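Local coordinates for uncharacterized protein (Actinomyces odontolyticus, PDB 4MJG) that is of unknown function, belongs to the DUF4853 family and is probably a bacterial lipoprotein, at residues Glu14-Ile18 and Glu19-Ser23. Residues are numbered along the deposited sequence; the frame is centred on the assembly and turned at random.
With SO4 (sulfate ion), chain C.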
ATOM      1  N   GLU A  14      12.223  18.510   4.096  1.00 75.94           N
ATOM      2  CA  GLU A  14      13.193  17.579   4.670  1.00 76.00           C
ATOM      3  C   GLU A  14      12.908  16.117   4.327  1.00 71.82           C
ATOM      4  O   GLU A  14      13.668  15.232   4.715  1.00 70.96           O
ATOM      5  CB  GLU A  14      13.244  17.758   6.189  1.00 82.71           C
ATOM      6  CG  GLU A  14      13.652  19.159   6.628  1.00 91.55           C
ATOM      7  CD  GLU A  14      13.454  19.399   8.114  1.00104.20           C
ATOM      8  OE1 GLU A  14      13.235  18.422   8.861  1.00112.02           O
ATOM      9  OE2 GLU A  14      13.517  20.572   8.538  1.00108.08           O
ATOM     10  N   ARG A  15      11.816  15.860   3.611  1.00 71.13           N
ATOM     11  CA  ARG A  15      11.484  14.502   3.181  1.00 71.38           C
ATOM     12  C   ARG A  15      12.368  14.080   2.011  1.00 69.97           C
ATOM     13  O   ARG A  15      12.832  14.920   1.249  1.00 77.71           O
ATOM     14  CB  ARG A  15      10.011  14.419   2.768  1.00 68.09           C
ATOM     15  CG  ARG A  15       9.032  14.605   3.915  1.00 67.05           C
ATOM     16  CD  ARG A  15       7.602  14.724   3.413  1.00 64.89           C
ATOM     17  NE  ARG A  15       6.719  15.329   4.411  1.00 62.16           N
ATOM     18  CZ  ARG A  15       5.470  15.735   4.178  1.00 55.99           C
ATOM     19  NH1 ARG A  15       4.925  15.604   2.975  1.00 53.29           N
ATOM     20  NH2 ARG A  15       4.760  16.286   5.155  1.00 52.92           N
ATOM     21  N   VAL A  16      12.591  12.777   1.864  1.00 67.71           N
ATOM     22  CA  VAL A  16      13.335  12.258   0.713  1.00 65.95           C
ATOM     23  C   VAL A  16      12.560  12.533  -0.570  1.00 65.05           C
ATOM     24  O   VAL A  16      11.349  12.757  -0.537  1.00 65.54           O
ATOM     25  CB  VAL A  16      13.623  10.738   0.810  1.00 68.23           C
ATOM     26  CG1 VAL A  16      14.477  10.425   2.031  1.00 68.57           C
ATOM     27  CG2 VAL A  16      12.338   9.913   0.823  1.00 73.06           C
ATOM     28  N   SER A  17      13.258  12.504  -1.700  1.00 63.80           N
ATOM     29  CA  SER A  17      12.632  12.785  -2.987  1.00 58.23           C
ATOM     30  C   SER A  17      11.718  11.638  -3.399  1.00 55.57           C
ATOM     31  O   SER A  17      11.902  10.496  -2.975  1.00 58.40           O
ATOM     32  CB  SER A  17      13.684  13.015  -4.073  1.00 56.87           C
ATOM     33  OG  SER A  17      14.254  11.787  -4.489  1.00 60.70           O
ATOM     34  N   ILE A  18      10.734  11.961  -4.231  1.00 53.81           N
ATOM     35  CA  ILE A  18       9.822  10.966  -4.794  1.00 55.64           C
ATOM     36  C   ILE A  18      10.564   9.753  -5.362  1.00 57.49           C
ATOM     37  O   ILE A  18      10.148   8.614  -5.152  1.00 64.68           O
ATOM     38  CB  ILE A  18       8.905  11.597  -5.878  1.00 58.08           C
ATOM     39  CG1 ILE A  18       7.912  10.569  -6.437  1.00 55.43           C
ATOM     40  CG2 ILE A  18       9.717  12.219  -7.010  1.00 61.89           C
ATOM     41  CD1 ILE A  18       6.920  10.048  -5.419  1.00 55.78           C
ATOM     42  N   GLU A  19      11.671  10.004  -6.056  1.00 61.58           N
ATOM     43  CA  GLU A  19      12.450   8.938  -6.683  1.00 64.70           C
ATOM     44  C   GLU A  19      13.142   8.055  -5.648  1.00 64.56           C
ATOM     45  O   GLU A  19      13.219   6.838  -5.821  1.00 64.75           O
ATOM     46  CB  GLU A  19      13.482   9.536  -7.639  1.00 72.40           C
ATOM     47  CG  GLU A  19      12.870  10.259  -8.833  1.00 79.55           C
ATOM     48  CD  GLU A  19      13.519  11.607  -9.098  1.00 93.85           C
ATOM     49  OE1 GLU A  19      13.414  12.505  -8.226  1.00 87.71           O
ATOM     50  OE2 GLU A  19      14.127  11.766 -10.181  1.00 88.96           O
ATOM     51  N   GLU A  20      13.646   8.675  -4.581  1.00 63.93           N
ATOM     52  CA  GLU A  20      14.271   7.943  -3.479  1.00 67.84           C
ATOM     53  C   GLU A  20      13.237   7.091  -2.760  1.00 64.93           C
ATOM     54  O   GLU A  20      13.533   5.972  -2.328  1.00 72.42           O
ATOM     55  CB  GLU A  20      14.914   8.926  -2.491  1.00 71.70           C
ATOM     56  CG  GLU A  20      15.584   8.299  -1.268  1.00 74.57           C
ATOM     57  CD  GLU A  20      16.922   7.645  -1.569  1.00 71.59           C
ATOM     58  OE1 GLU A  20      17.324   7.581  -2.748  1.00 65.07           O
ATOM     59  OE2 GLU A  20      17.577   7.188  -0.607  1.00 78.48           O
ATOM     60  N   TYR A  21      12.027   7.628  -2.637  1.00 59.16           N
ATOM     61  CA  TYR A  21      10.940   6.939  -1.952  1.00 64.50           C
ATOM     62  C   TYR A  21      10.482   5.723  -2.747  1.00 61.24           C
ATOM     63  O   TYR A  21      10.308   4.630  -2.194  1.00 71.08           O
ATOM     64  CB  TYR A  21       9.771   7.889  -1.749  1.00 62.62           C
ATOM     65  CG  TYR A  21       8.748   7.421  -0.743  1.00 64.94           C
ATOM     66  CD1 TYR A  21       7.663   6.642  -1.129  1.00 64.26           C
ATOM     67  CD2 TYR A  21       8.845   7.792   0.591  1.00 70.20           C
ATOM     68  CE1 TYR A  21       6.710   6.231  -0.206  1.00 71.02           C
ATOM     69  CE2 TYR A  21       7.899   7.390   1.521  1.00 69.28           C
ATOM     70  CZ  TYR A  21       6.836   6.610   1.123  1.00 68.64           C
ATOM     71  OH  TYR A  21       5.900   6.225   2.055  1.00 74.38           O
ATOM     72  N   ILE A  22      10.295   5.922  -4.047  1.00 55.33           N
ATOM     73  CA  ILE A  22       9.940   4.830  -4.950  1.00 58.46           C
ATOM     74  C   ILE A  22      10.997   3.725  -4.900  1.00 60.34           C
ATOM     75  O   ILE A  22      10.672   2.533  -4.817  1.00 61.29           O
ATOM     76  CB  ILE A  22       9.772   5.348  -6.394  1.00 52.43           C
ATOM     77  CG1 ILE A  22       8.466   6.144  -6.505  1.00 51.84           C
ATOM     78  CG2 ILE A  22       9.766   4.196  -7.386  1.00 51.22           C
ATOM     79  CD1 ILE A  22       8.320   6.938  -7.783  1.00 52.45           C
ATOM     80  N   SER A  23      12.259   4.137  -4.931  1.00 59.90           N
ATOM     81  CA  SER A  23      13.382   3.207  -4.934  1.00 63.43           C
ATOM     82  C   SER A  23      13.540   2.416  -3.626  1.00 66.47           C
ATOM     83  O   SER A  23      13.777   1.206  -3.662  1.00 62.24           O
ATOM     84  CB  SER A  23      14.673   3.970  -5.232  1.00 63.05           C
ATOM     85  OG  SER A  23      15.805   3.138  -5.072  1.00 68.76           O
TER
HETATM   86  S   SO4 C 301       0.364  15.223   2.481  1.00 78.71           S
HETATM   87  O1  SO4 C 301       1.829  15.010   2.547  1.00 67.28           O
HETATM   88  O2  SO4 C 301      -0.364  13.944   2.651  1.00 60.42           O
HETATM   89  O3  SO4 C 301      -0.035  16.139   3.573  1.00 94.46           O
HETATM   90  O4  SO4 C 301       0.023  15.832   1.176  1.00 61.29           O
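Ser17 caps the N-terminus of helix 18-24: its OG accepts a hydrogen bond from the backbone N of Glu20, 3.2 Å away and fairly straight at 160°. A chi1 of 76° folds OG back between the residue's own N and carbonyl carbon, facing the first turn. The regular helical bonds start at the same residue, with Tyr21 N reaching Ser17 O at 2.9 Å and Ile22 N reaching Ile18 O at 2.9 Å.

Val16 and Tyr21 form a hydrophobic staple beside the cap: CG2 of Val16 comes to the edge of the Tyr21 ring, near its plane, 4.1 Å from CD2. CB of Val16 also packs on Glu20 CG at 3.8 Å, the two side chains crossing at about a right angle. Separately, along the helix, Ile18 and Ile22 run side by side, CG1 of the first 3.9 Å from CD1 of the second. Ile18 also packs on Tyr63 and Val65 of strand 62-73, and Tyr21 touches Val65.

Among the charged groups, Glu20 turns away to a salt bridge with Arg24, and Arg15 NH1 donates to Cys136 O and, at 3.2 Å, to O1 of a sulfate probably from the crystallisation liquor. Chemically, this is a serine N-cap with a hydrophobic staple: the hydroxyl satisfies a first-turn amide, and Ile18 and Tyr21 seat the helix against the sheet.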